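Long-range contacts in glutathione S-transferase (Gordonia bronchialis, PDB 4PTS), which probably acts as a glutathione transferase, a dimeric enzyme that uses glutathione as its thiol substrate: residues Y265-F270 / R308-P313; R32-G37 / S148-A153; C80-D85 / I284-Y289; E214-Q219 / H314-L319. All blocks are in the same frame, centred on the assembly; numbering follows the deposited sequence.

In the fold
Contacts 1 and 4 both fasten the chain that follows helix 281-291 to the helical C-terminal domain, and their centres lie 13 Å apart; contact 4 spans residues 214-319 and so encloses the whole of contact 1. They meet directly, Y265 CD1 lying 3.7 Å from L216 CD1. Contact 3 is the one at the predicted active site: the H287 side chain lies about 6 Å from that of C56, the predicted nucleophile, and H84 about 4 Å from W89, predicted to bind glutathione. Its centre is 34 Å from that of contact 4, across the chain's centre. Contact 2, away from the predicted sites, is 32 Å centre to centre from contact 3.

Contact 1 (Y265-F270 / R308-P313)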
loop_
_atom_site.group_PDB
_atom_site.type_symbol
_atom_site.label_atom_id
_atom_site.label_comp_id
_atom_site.label_asym_id
_atom_site.label_seq_id
_atom_site.Cartn_x
_atom_site.Cartn_y
_atom_site.Cartn_z
ATOM N N TYR B 265 -20.687 -1.746 1.871
ATOM C CA TYR B 265 -20.999 -1.816 3.293
ATOM C C TYR B 265 -20.270 -0.722 4.055
ATOM O O TYR B 265 -20.877 0.015 4.842
ATOM C CB TYR B 265 -20.596 -3.169 3.817
ATOM C CG TYR B 265 -20.559 -3.306 5.304
ATOM C CD1 TYR B 265 -21.718 -3.593 6.015
ATOM C CD2 TYR B 265 -19.361 -3.216 6.002
ATOM C CE1 TYR B 265 -21.700 -3.764 7.386
ATOM C CE2 TYR B 265 -19.331 -3.394 7.370
ATOM C CZ TYR B 265 -20.510 -3.666 8.057
ATOM O OH TYR B 265 -20.534 -3.831 9.425
ATOM N N ALA B 266 -18.967 -0.594 3.822
ATOM C CA ALA B 266 -18.186 0.434 4.520
ATOM C C ALA B 266 -18.728 1.840 4.280
ATOM O O ALA B 266 -18.890 2.606 5.223
ATOM C CB ALA B 266 -16.727 0.358 4.125
ATOM N N ARG B 267 -19.023 2.169 3.031
ATOM C CA ARG B 267 -19.494 3.505 2.724
ATOM C C ARG B 267 -20.888 3.779 3.318
ATOM O O ARG B 267 -21.196 4.900 3.729
ATOM C CB ARG B 267 -19.506 3.719 1.223
ATOM C CG ARG B 267 -18.131 3.966 0.643
ATOM C CD ARG B 267 -18.193 4.120 -0.869
ATOM N NE ARG B 267 -18.440 2.834 -1.517
ATOM C CZ ARG B 267 -19.208 2.640 -2.593
ATOM N NH1 ARG B 267 -19.343 1.427 -3.088
ATOM N NH2 ARG B 267 -19.847 3.641 -3.175
ATOM N N ASP B 268 -21.720 2.747 3.356
ATOM C CA ASP B 268 -23.033 2.836 3.971
ATOM C C ASP B 268 -22.920 3.272 5.442
ATOM O O ASP B 268 -23.597 4.208 5.867
ATOM C CB ASP B 268 -23.714 1.476 3.828
ATOM C CG ASP B 268 -25.016 1.364 4.594
ATOM O OD1 ASP B 268 -25.694 2.412 4.724
ATOM O OD2 ASP B 268 -25.351 0.200 5.013
ATOM N N LEU B 269 -22.067 2.589 6.204
ATOM C CA LEU B 269 -21.773 2.965 7.584
ATOM C C LEU B 269 -21.080 4.305 7.680
ATOM O O LEU B 269 -21.438 5.120 8.537
ATOM C CB LEU B 269 -20.898 1.926 8.276
ATOM C CG LEU B 269 -21.520 0.533 8.444
ATOM C CD1 LEU B 269 -20.581 -0.405 9.192
ATOM C CD2 LEU B 269 -22.848 0.615 9.173
ATOM N N PHE B 270 -20.101 4.562 6.824
ATOM C CA PHE B 270 -19.403 5.833 6.915
ATOM C C PHE B 270 -20.372 6.997 6.778
ATOM O O PHE B 270 -20.289 7.985 7.509
ATOM C CB PHE B 270 -18.356 5.950 5.826
ATOM C CG PHE B 270 -17.511 7.168 5.943
ATOM C CD1 PHE B 270 -16.349 7.154 6.695
ATOM C CD2 PHE B 270 -17.886 8.320 5.321
ATOM C CE1 PHE B 270 -15.565 8.296 6.811
ATOM C CE2 PHE B 270 -17.131 9.463 5.424
ATOM C CZ PHE B 270 -15.969 9.457 6.163
ATOM N N ARG B 308 -12.203 10.821 -1.579
ATOM C CA ARG B 308 -13.499 11.285 -2.057
ATOM C C ARG B 308 -14.490 10.170 -2.342
ATOM O O ARG B 308 -15.672 10.306 -2.102
ATOM C CB ARG B 308 -13.308 12.173 -3.281
ATOM C CG ARG B 308 -12.473 13.420 -2.963
ATOM C CD ARG B 308 -12.385 14.445 -4.100
ATOM N NE ARG B 308 -11.672 13.939 -5.286
ATOM C CZ ARG B 308 -10.840 14.646 -6.053
ATOM N NH1 ARG B 308 -10.538 15.912 -5.768
ATOM N NH2 ARG B 308 -10.265 14.063 -7.100
ATOM N N ASN B 309 -13.989 9.036 -2.798
ATOM C CA ASN B 309 -14.810 7.834 -3.007
ATOM C C ASN B 309 -15.680 7.396 -1.819
ATOM O O ASN B 309 -16.632 6.651 -1.993
ATOM C CB ASN B 309 -13.915 6.669 -3.445
ATOM C CG ASN B 309 -12.690 6.436 -2.511
ATOM O OD1 ASN B 309 -12.461 7.133 -1.502
ATOM N ND2 ASN B 309 -11.899 5.423 -2.861
ATOM N N TRP B 310 -15.341 7.841 -0.609
ATOM C CA TRP B 310 -16.105 7.479 0.587
ATOM C C TRP B 310 -17.519 8.011 0.519
ATOM O O TRP B 310 -18.428 7.430 1.070
ATOM C CB TRP B 310 -15.464 8.038 1.867
ATOM C CG TRP B 310 -14.378 7.203 2.474
ATOM C CD1 TRP B 310 -13.058 7.474 2.479
ATOM C CD2 TRP B 310 -14.535 5.977 3.182
ATOM N NE1 TRP B 310 -12.363 6.492 3.137
ATOM C CE2 TRP B 310 -13.251 5.558 3.586
ATOM C CE3 TRP B 310 -15.633 5.187 3.513
ATOM C CZ2 TRP B 310 -13.034 4.381 4.325
ATOM C CZ3 TRP B 310 -15.418 4.010 4.236
ATOM C CH2 TRP B 310 -14.125 3.626 4.644
ATOM N N LEU B 311 -17.688 9.134 -0.151
ATOM C CA LEU B 311 -18.993 9.779 -0.244
ATOM C C LEU B 311 -19.769 9.423 -1.507
ATOM O O LEU B 311 -20.755 10.063 -1.832
ATOM C CB LEU B 311 -18.808 11.284 -0.198
ATOM C CG LEU B 311 -18.110 11.804 1.058
ATOM C CD1 LEU B 311 -18.018 13.328 0.965
ATOM C CD2 LEU B 311 -18.830 11.355 2.334
ATOM N N THR B 312 -19.342 8.382 -2.194
ATOM C CA THR B 312 -20.036 7.954 -3.371
ATOM C C THR B 312 -21.137 6.968 -2.961
ATOM O O THR B 312 -21.027 6.298 -1.950
ATOM C CB THR B 312 -19.083 7.326 -4.399
ATOM O OG1 THR B 312 -18.523 6.120 -3.873
ATOM C CG2 THR B 312 -17.974 8.297 -4.732
ATOM N N PRO B 313 -22.209 6.903 -3.762
ATOM C CA PRO B 313 -23.393 6.059 -3.604
ATOM C C PRO B 313 -23.105 4.586 -3.539
ATOM O O PRO B 313 -22.407 4.074 -4.409
ATOM C CB PRO B 313 -24.164 6.323 -4.890
ATOM C CG PRO B 313 -23.846 7.738 -5.202
ATOM C CD PRO B 313 -22.395 7.894 -4.843
#
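F270 and W310 make the compact half of this contact, an offset stack of the phenyl ring on the six-membered ring of the indole with centroids 4.8 Å apart and planes at 28°. CG of F270 is anti to its backbone N (chi1 -174°), which sets the ring over one indole face while CB lies 3.7 Å from W310 CE3. A266 adds its methyl, CB to W310 CZ3 3.9 Å, and its carbonyl O faces the edge of the indole. R267 carries the polar half. Its chain passes W310 obliquely, bends at chi3 (-73°), and delivers NH2 to P313 O at 2.9 Å; the donor stands above that carbonyl plane, off the lone pairs. Weak bonds from the same NH2 reach T312 OG1 and T312 O, and the T312 hydroxyl in turn donates to N309 O at 2.7 Å. The looser, solvent side belongs to L311, whose CD2 reaches the F270 ring edge at CE2 (4.0 Å), and to the P313 ring. W263, from the preceding turn of helix 260-270, meets R267 as a cation-pi partner and W310 edge-to-face; A266 also packs on L238 of helix 229-245, and W310 meets F281 of helix 281-291.

Contact 2 (R32-G37 / S148-A153); sequences RITADG and SLEWTA
The backbones of A35 and E150 draw to 5.1 Å between CA atoms where the loop 32-37 passes the chain around the end of helix 140-149, and the amide of A35 is turned to the E150 side chain. A35 N donates to E150 OE1 at 2.8 Å with an N-H...O angle of 155°, and the carboxylate accepts through its anti lone pair, on the side away from OE2. The glutamate chain folds at chi2 (-62°), bringing CG to 3.8 Å from T34 CA and laying the side chain alongside that of T34, whose CB is 3.4 Å from OE1. Charges are mixed here. D36 OD1 stands 3.8 Å from E150 OE1, a like-charged approach that would probably raise the pKa of one of the two acids, with R32 offsetting it in part. R32 NH2 is 4.4 Å from E150 OE2, but that oxygen lies well out of the guanidinium plane, and the salt bridge of R32 is made instead with D146. An alanine in place of E150 would leave the A35 amide without this acceptor and is likely to open a gap beside T34. Next to this polar part, I33 CG2 rests 3.8 Å from W151 CZ2. W151 also meets F147 of helix 140-149 edge-to-face, and both I33 and W151 pack on V43 and on Y48 of strand 48-53.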
loop_
_atom_site.group_PDB
_atom_site.type_symbol
_atom_site.label_atom_id
_atom_site.label_comp_id
_atom_site.label_asym_id
_atom_site.label_seq_id
_atom_site.Cartn_x
_atom_site.Cartn_y
_atom_site.Cartn_z
ATOM N N ARG B 32 -15.837 -2.084 36.551
ATOM C CA ARG B 32 -16.916 -1.573 35.700
ATOM C C ARG B 32 -17.750 -0.449 36.304
ATOM O O ARG B 32 -17.947 -0.334 37.528
ATOM C CB ARG B 32 -17.859 -2.686 35.286
ATOM C CG ARG B 32 -17.179 -3.820 34.562
ATOM C CD ARG B 32 -18.122 -4.995 34.452
ATOM N NE ARG B 32 -19.292 -4.631 33.663
ATOM C CZ ARG B 32 -20.427 -5.323 33.629
ATOM N NH1 ARG B 32 -20.566 -6.428 34.344
ATOM N NH2 ARG B 32 -21.434 -4.907 32.873
ATOM N N ILE B 33 -18.242 0.372 35.385
ATOM C CA ILE B 33 -19.142 1.461 35.660
ATOM C C ILE B 33 -20.490 0.905 35.301
ATOM O O ILE B 33 -20.736 0.567 34.125
ATOM C CB ILE B 33 -18.804 2.676 34.781
ATOM C CG1 ILE B 33 -17.529 3.318 35.306
ATOM C CG2 ILE B 33 -19.942 3.690 34.726
ATOM C CD1 ILE B 33 -16.868 4.219 34.285
ATOM N N THR B 34 -21.362 0.851 36.308
ATOM C CA THR B 34 -22.604 0.089 36.248
ATOM C C THR B 34 -23.747 0.855 36.911
ATOM O O THR B 34 -23.504 1.637 37.822
ATOM C CB THR B 34 -22.473 -1.274 36.985
ATOM O OG1 THR B 34 -22.057 -1.065 38.350
ATOM C CG2 THR B 34 -21.497 -2.211 36.254
ATOM N N ALA B 35 -24.986 0.598 36.481
ATOM C CA ALA B 35 -26.174 1.246 37.064
ATOM C C ALA B 35 -26.271 0.961 38.549
ATOM O O ALA B 35 -26.376 1.872 39.342
ATOM C CB ALA B 35 -27.435 0.776 36.372
ATOM N N ASP B 36 -26.217 -0.312 38.919
ATOM C CA ASP B 36 -26.250 -0.709 40.335
ATOM C C ASP B 36 -25.013 -0.281 41.135
ATOM O O ASP B 36 -25.020 -0.359 42.349
ATOM C CB ASP B 36 -26.456 -2.237 40.477
ATOM C CG ASP B 36 -25.383 -3.064 39.743
ATOM O OD1 ASP B 36 -24.881 -2.614 38.683
ATOM O OD2 ASP B 36 -25.041 -4.172 40.222
ATOM N N GLY B 37 -23.944 0.126 40.469
ATOM C CA GLY B 37 -22.722 0.520 41.166
ATOM C C GLY B 37 -21.962 -0.609 41.852
ATOM O O GLY B 37 -21.230 -0.369 42.816
ATOM N N SER B 148 -24.251 0.705 26.186
ATOM C CA SER B 148 -25.571 0.262 25.776
ATOM C C SER B 148 -26.436 -0.246 26.962
ATOM O O SER B 148 -27.653 0.011 26.989
ATOM C CB SER B 148 -25.475 -0.832 24.718
ATOM O OG SER B 148 -24.705 -0.420 23.611
ATOM N N LEU B 149 -25.833 -0.936 27.941
ATOM C CA LEU B 149 -26.628 -1.601 28.992
ATOM C C LEU B 149 -26.776 -0.822 30.286
ATOM O O LEU B 149 -27.858 -0.814 30.863
ATOM C CB LEU B 149 -26.063 -2.970 29.328
ATOM C CG LEU B 149 -26.035 -3.962 28.177
ATOM C CD1 LEU B 149 -25.609 -5.324 28.728
ATOM C CD2 LEU B 149 -27.347 -4.045 27.408
ATOM N N GLU B 150 -25.709 -0.190 30.754
ATOM C CA GLU B 150 -25.736 0.460 32.063
ATOM C C GLU B 150 -26.111 1.953 32.032
ATOM O O GLU B 150 -26.714 2.455 32.968
ATOM C CB GLU B 150 -24.405 0.252 32.777
ATOM C CG GLU B 150 -23.989 -1.214 32.938
ATOM C CD GLU B 150 -24.949 -2.052 33.786
ATOM O OE1 GLU B 150 -25.199 -1.727 34.977
ATOM O OE2 GLU B 150 -25.451 -3.068 33.256
ATOM N N TRP B 151 -25.801 2.649 30.945
ATOM C CA TRP B 151 -26.139 4.070 30.815
ATOM C C TRP B 151 -27.506 4.247 30.180
ATOM O O TRP B 151 -27.877 5.336 29.742
ATOM C CB TRP B 151 -25.103 4.782 29.967
ATOM C CG TRP B 151 -23.820 4.802 30.615
ATOM C CD1 TRP B 151 -22.982 3.748 30.826
ATOM C CD2 TRP B 151 -23.184 5.933 31.166
ATOM N NE1 TRP B 151 -21.847 4.153 31.491
ATOM C CE2 TRP B 151 -21.947 5.497 31.705
ATOM C CE3 TRP B 151 -23.525 7.286 31.247
ATOM C CZ2 TRP B 151 -21.064 6.361 32.321
ATOM C CZ3 TRP B 151 -22.653 8.148 31.862
ATOM C CH2 TRP B 151 -21.423 7.682 32.392
ATOM N N THR B 152 -28.267 3.172 30.148
ATOM C CA THR B 152 -29.509 3.148 29.408
ATOM C C THR B 152 -30.488 4.273 29.794
ATOM O O THR B 152 -31.227 4.788 28.947
ATOM C CB THR B 152 -30.156 1.756 29.505
ATOM O OG1 THR B 152 -31.428 1.801 28.873
ATOM C CG2 THR B 152 -30.298 1.293 30.974
ATOM N N ALA B 153 -30.464 4.693 31.054
ATOM C CA ALA B 153 -31.330 5.775 31.516
ATOM C C ALA B 153 -31.057 7.157 30.886
ATOM O O ALA B 153 -31.915 8.027 30.928
ATOM C CB ALA B 153 -31.245 5.869 33.035
#

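Contact 3 (C80-D85 / I284-Y289); sequences CGPTHD and IKQHYY
H287 meets P82 along most of its side chain. Its CB lies 3.8 Å from P82 CB; CG, 3.5 Å from P82 O, is turned anti to the backbone N (chi1 165°), which brings the ND1 edge of the ring to the P82 carbonyl oxygen. Next, ND1 donates to P82 O at 2.8 Å, with an N-H...O angle of 146° and the donor in the carbonyl plane. At CE1 the neighbour becomes H84, whose NE2 is 3.9 Å away, the two imidazoles lying obliquely with planes at 35°. On the ring's other branch, CD2 lies over one face of the Y288 ring. The preceding residue, Q286, runs beside P82 and sets OE1 3.4 Å from P82 CG. Both histidine rings also meet the ring of W89, predicted to bind glutathione, and H287 packs on A55, next to the predicted nucleophile C56. The loop after strand 76-80 is thus fixed against helix 281-291, joining the thioredoxin-like domain to the helical one; on another face of that helix, Y288 packs on helix 229-245 and shares hydroxyl hydrogen bonds with Y187 and Y245.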
loop_
_atom_site.group_PDB
_atom_site.type_symbol
_atom_site.label_atom_id
_atom_site.label_comp_id
_atom_site.label_asym_id
_atom_site.label_seq_id
_atom_site.Cartn_x
_atom_site.Cartn_y
_atom_site.Cartn_z
ATOM N N CYS B 80 -6.734 12.618 22.732
ATOM C CA CYS B 80 -5.308 12.687 22.654
ATOM C C CYS B 80 -4.848 12.894 21.231
ATOM O O CYS B 80 -5.535 12.527 20.252
ATOM C CB CYS B 80 -4.701 11.436 23.230
ATOM S SG CYS B 80 -5.253 11.222 24.911
ATOM N N GLY B 81 -3.661 13.484 21.142
ATOM C CA GLY B 81 -2.980 13.631 19.888
ATOM C C GLY B 81 -2.427 12.298 19.411
ATOM O O GLY B 81 -2.114 11.400 20.229
ATOM N N PRO B 82 -2.247 12.184 18.084
ATOM C CA PRO B 82 -1.804 10.967 17.413
ATOM C C PRO B 82 -0.379 10.555 17.734
ATOM O O PRO B 82 -0.062 9.389 17.619
ATOM C CB PRO B 82 -1.919 11.323 15.933
ATOM C CG PRO B 82 -1.739 12.807 15.885
ATOM C CD PRO B 82 -2.298 13.342 17.167
ATOM N N THR B 83 0.473 11.484 18.136
ATOM C CA THR B 83 1.881 11.164 18.339
ATOM C C THR B 83 2.273 11.246 19.795
ATOM O O THR B 83 1.677 11.988 20.575
ATOM C CB THR B 83 2.792 12.142 17.601
ATOM O OG1 THR B 83 2.354 13.478 17.868
ATOM C CG2 THR B 83 2.734 11.892 16.116
ATOM N N HIS B 84 3.304 10.506 20.152
ATOM C CA HIS B 84 3.770 10.489 21.510
ATOM C C HIS B 84 5.037 9.668 21.621
ATOM O O HIS B 84 5.354 8.917 20.716
ATOM C CB HIS B 84 2.680 9.926 22.443
ATOM C CG HIS B 84 1.991 8.679 21.946
ATOM N ND1 HIS B 84 2.519 7.414 22.104
ATOM C CD2 HIS B 84 0.781 8.504 21.363
ATOM C CE1 HIS B 84 1.680 6.520 21.612
ATOM N NE2 HIS B 84 0.617 7.156 21.157
ATOM N N ASP B 85 5.749 9.786 22.739
ATOM C CA ASP B 85 6.965 8.979 22.953
ATOM C C ASP B 85 6.626 7.634 23.641
ATOM O O ASP B 85 5.485 7.164 23.595
ATOM C CB ASP B 85 8.060 9.797 23.682
ATOM C CG ASP B 85 7.734 10.084 25.174
ATOM O OD1 ASP B 85 6.936 9.334 25.801
ATOM O OD2 ASP B 85 8.304 11.064 25.730
ATOM N N ILE B 284 -5.246 9.603 11.994
ATOM C CA ILE B 284 -5.054 8.179 11.852
ATOM C C ILE B 284 -3.714 7.870 11.204
ATOM O O ILE B 284 -2.891 7.123 11.734
ATOM C CB ILE B 284 -6.168 7.582 10.990
ATOM C CG1 ILE B 284 -7.438 7.473 11.832
ATOM C CG2 ILE B 284 -5.787 6.199 10.484
ATOM C CD1 ILE B 284 -8.702 7.333 11.025
ATOM N N LYS B 285 -3.502 8.464 10.041
ATOM C CA LYS B 285 -2.260 8.263 9.320
ATOM C C LYS B 285 -1.082 8.727 10.147
ATOM O O LYS B 285 -0.124 7.979 10.344
ATOM C CB LYS B 285 -2.303 8.978 7.975
ATOM C CG LYS B 285 -3.193 8.260 6.986
ATOM C CD LYS B 285 -3.729 9.206 5.937
ATOM C CE LYS B 285 -2.600 9.767 5.096
ATOM N NZ LYS B 285 -3.082 10.747 4.098
ATOM N N GLN B 286 -1.156 9.957 10.640
ATOM C CA GLN B 286 -0.073 10.495 11.445
ATOM C C GLN B 286 0.348 9.535 12.535
ATOM O O GLN B 286 1.522 9.405 12.817
ATOM C CB GLN B 286 -0.481 11.807 12.099
ATOM C CG GLN B 286 -0.381 13.014 11.183
ATOM C CD GLN B 286 -0.983 14.265 11.797
ATOM O OE1 GLN B 286 -1.758 14.210 12.751
ATOM N NE2 GLN B 286 -0.640 15.400 11.240
ATOM N N HIS B 287 -0.611 8.861 13.146
ATOM C CA HIS B 287 -0.300 8.029 14.298
ATOM C C HIS B 287 0.447 6.777 13.912
ATOM O O HIS B 287 1.471 6.436 14.477
ATOM C CB HIS B 287 -1.557 7.628 15.041
ATOM C CG HIS B 287 -1.323 6.522 15.988
ATOM N ND1 HIS B 287 -0.477 6.650 17.065
ATOM C CD2 HIS B 287 -1.764 5.247 16.002
ATOM C CE1 HIS B 287 -0.431 5.509 17.729
ATOM N NE2 HIS B 287 -1.212 4.643 17.107
ATOM N N TYR B 288 -0.085 6.078 12.946
ATOM C CA TYR B 288 0.533 4.854 12.552
ATOM C C TYR B 288 1.901 5.094 11.938
ATOM O O TYR B 288 2.874 4.446 12.303
ATOM C CB TYR B 288 -0.375 4.121 11.579
ATOM C CG TYR B 288 -1.522 3.455 12.271
ATOM C CD1 TYR B 288 -2.707 4.111 12.464
ATOM C CD2 TYR B 288 -1.403 2.162 12.744
ATOM C CE1 TYR B 288 -3.763 3.500 13.100
ATOM C CE2 TYR B 288 -2.452 1.531 13.384
ATOM C CZ TYR B 288 -3.635 2.206 13.552
ATOM O OH TYR B 288 -4.688 1.601 14.191
ATOM N N TYR B 289 1.972 6.020 10.994
ATOM C CA TYR B 289 3.179 6.185 10.191
ATOM C C TYR B 289 4.277 6.869 10.989
ATOM O O TYR B 289 5.447 6.622 10.765
ATOM C CB TYR B 289 2.880 6.944 8.883
ATOM C CG TYR B 289 2.200 6.091 7.828
ATOM C CD1 TYR B 289 2.921 5.231 7.027
ATOM C CD2 TYR B 289 0.831 6.146 7.645
ATOM C CE1 TYR B 289 2.292 4.441 6.075
ATOM C CE2 TYR B 289 0.197 5.364 6.692
ATOM C CZ TYR B 289 0.923 4.504 5.898
ATOM O OH TYR B 289 0.264 3.714 4.934
#

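Contact 4 (E214-Q219 / H314-L319)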
loop_
_atom_site.group_PDB
_atom_site.type_symbol
_atom_site.label_atom_id
_atom_site.label_comp_id
_atom_site.label_asym_id
_atom_site.label_seq_id
_atom_site.Cartn_x
_atom_site.Cartn_y
_atom_site.Cartn_z
ATOM N N GLU B 214 -19.301 -12.685 1.536
ATOM C CA GLU B 214 -20.402 -13.594 1.234
ATOM C C GLU B 214 -21.612 -13.231 2.113
ATOM O O GLU B 214 -22.741 -13.064 1.628
ATOM C CB GLU B 214 -20.015 -15.070 1.451
ATOM C CG GLU B 214 -19.224 -15.744 0.319
ATOM N N ARG B 215 -21.352 -13.073 3.404
ATOM C CA ARG B 215 -22.380 -12.742 4.396
ATOM C C ARG B 215 -23.113 -11.440 4.094
ATOM O O ARG B 215 -24.334 -11.394 4.163
ATOM C CB ARG B 215 -21.734 -12.652 5.772
ATOM C CG ARG B 215 -22.716 -12.533 6.903
ATOM C CD ARG B 215 -21.954 -12.379 8.216
ATOM N NE ARG B 215 -22.844 -12.136 9.346
ATOM C CZ ARG B 215 -23.359 -13.083 10.114
ATOM N NH1 ARG B 215 -23.055 -14.346 9.901
ATOM N NH2 ARG B 215 -24.198 -12.761 11.101
ATOM N N LEU B 216 -22.367 -10.402 3.733
ATOM C CA LEU B 216 -22.934 -9.074 3.543
ATOM C C LEU B 216 -23.445 -8.845 2.139
ATOM O O LEU B 216 -24.035 -7.811 1.857
ATOM C CB LEU B 216 -21.908 -8.019 3.871
ATOM C CG LEU B 216 -21.633 -7.898 5.362
ATOM C CD1 LEU B 216 -20.384 -7.048 5.538
ATOM C CD2 LEU B 216 -22.788 -7.287 6.137
ATOM N N ALA B 217 -23.233 -9.818 1.256
ATOM C CA ALA B 217 -23.829 -9.780 -0.068
ATOM C C ALA B 217 -25.306 -10.049 0.158
ATOM O O ALA B 217 -26.185 -9.513 -0.539
ATOM C CB ALA B 217 -23.209 -10.841 -0.956
ATOM N N GLN B 218 -25.537 -10.867 1.189
ATOM C CA GLN B 218 -26.800 -11.481 1.504
ATOM C C GLN B 218 -27.621 -10.662 2.500
ATOM O O GLN B 218 -28.702 -11.073 2.860
ATOM C CB GLN B 218 -26.462 -12.869 2.088
ATOM C CG GLN B 218 -27.591 -13.763 2.546
ATOM C CD GLN B 218 -28.374 -14.380 1.401
ATOM O OE1 GLN B 218 -29.253 -13.744 0.816
ATOM N NE2 GLN B 218 -28.091 -15.644 1.104
ATOM N N GLN B 219 -27.139 -9.507 2.941
ATOM C CA GLN B 219 -27.666 -8.902 4.166
ATOM C C GLN B 219 -27.097 -7.498 4.307
ATOM O O GLN B 219 -25.917 -7.282 4.033
ATOM C CB GLN B 219 -27.101 -9.769 5.283
ATOM C CG GLN B 219 -27.933 -10.018 6.511
ATOM C CD GLN B 219 -27.233 -10.990 7.466
ATOM O OE1 GLN B 219 -26.627 -11.977 7.050
ATOM N NE2 GLN B 219 -27.328 -10.715 8.752
ATOM N N HIS B 314 -23.712 3.902 -2.566
ATOM C CA HIS B 314 -23.410 2.483 -2.261
ATOM C C HIS B 314 -24.526 1.474 -2.582
ATOM O O HIS B 314 -24.239 0.292 -2.762
ATOM C CB HIS B 314 -23.027 2.345 -0.786
ATOM C CG HIS B 314 -23.947 3.063 0.142
ATOM N ND1 HIS B 314 -25.098 2.493 0.635
ATOM C CD2 HIS B 314 -23.897 4.313 0.654
ATOM C CE1 HIS B 314 -25.717 3.355 1.417
ATOM N NE2 HIS B 314 -25.012 4.470 1.442
ATOM N N HIS B 315 -25.780 1.935 -2.634
ATOM C CA HIS B 315 -26.938 1.097 -3.017
ATOM C C HIS B 315 -27.171 -0.104 -2.104
ATOM O O HIS B 315 -27.488 -1.208 -2.565
ATOM C CB HIS B 315 -26.820 0.638 -4.474
ATOM C CG HIS B 315 -26.633 1.773 -5.412
ATOM N ND1 HIS B 315 -25.398 2.117 -5.922
ATOM C CD2 HIS B 315 -27.510 2.703 -5.864
ATOM C CE1 HIS B 315 -25.528 3.194 -6.677
ATOM N NE2 HIS B 315 -26.799 3.568 -6.660
ATOM N N ARG B 316 -26.998 0.119 -0.809
ATOM C CA ARG B 316 -27.196 -0.916 0.180
ATOM C C ARG B 316 -28.610 -0.830 0.700
ATOM O O ARG B 316 -29.088 -1.735 1.353
ATOM C CB ARG B 316 -26.198 -0.749 1.314
ATOM C CG ARG B 316 -24.752 -0.937 0.880
ATOM C CD ARG B 316 -24.406 -2.399 0.664
ATOM N NE ARG B 316 -24.275 -3.136 1.922
ATOM C CZ ARG B 316 -24.134 -4.453 1.986
ATOM N NH1 ARG B 316 -24.115 -5.180 0.876
ATOM N NH2 ARG B 316 -24.019 -5.059 3.156
ATOM N N GLU B 317 -29.285 0.266 0.385
ATOM C CA GLU B 317 -30.670 0.483 0.795
ATOM C C GLU B 317 -31.509 -0.569 0.071
ATOM O O GLU B 317 -32.487 -1.086 0.604
ATOM C CB GLU B 317 -31.151 1.898 0.437
ATOM C CG GLU B 317 -30.064 2.984 0.378
ATOM C CD GLU B 317 -29.431 3.123 -1.027
ATOM O OE1 GLU B 317 -28.334 3.727 -1.156
ATOM O OE2 GLU B 317 -30.035 2.633 -2.016
ATOM N N GLU B 318 -31.082 -0.897 -1.141
ATOM C CA GLU B 318 -31.701 -1.916 -1.942
ATOM C C GLU B 318 -31.722 -3.289 -1.240
ATOM O O GLU B 318 -32.503 -4.155 -1.600
ATOM C CB GLU B 318 -31.019 -1.961 -3.313
ATOM C CG GLU B 318 -29.788 -2.850 -3.429
ATOM N N LEU B 319 -30.896 -3.474 -0.211
ATOM C CA LEU B 319 -30.918 -4.703 0.615
ATOM C C LEU B 319 -31.880 -4.648 1.811
ATOM O O LEU B 319 -31.935 -5.579 2.615
ATOM C CB LEU B 319 -29.507 -5.027 1.105
ATOM C CG LEU B 319 -28.649 -5.729 0.050
ATOM C CD1 LEU B 319 -27.205 -5.269 0.098
ATOM C CD2 LEU B 319 -28.730 -7.246 0.195
#
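R316 reaches the end of helix 195-217 and grips the carbonyl oxygen of L216 end-on with two nitrogens. Bends at chi2 and chi3 bring the guanidinium to L216 O. NH1 donates to L216 O at 2.8 Å with an angle of 153°, and NH2 to the same atom at 3.0 Å with an angle of 139°; the oxygen lies in the guanidinium plane and is shared by the two N-H groups, the NH2 bond being the more bent. NH2 also stands 3.1 Å from Q219 O and 3.7 Å from L216 CB. Beside this polar grip, L319 lays CD2 against the backbone of the turn, 3.5 Å from A217 O and 3.9 Å from Q219 N. In the next shell, NH2 of R316 donates further to R220 O. R316 packs on A264, and L216 on L262 and Y265, all of helix 260-270. With a methionine in place of R316, L216 O would lose both donors, and the 314-319 loop would probably be held less firmly to the helix end. An arginine donating to a carbonyl of the last helical turn is a familiar way of closing a helix C-terminus; here it ties the tail beyond helix 281-291 to the all-helical C-terminal domain of the glutathione transferase fold.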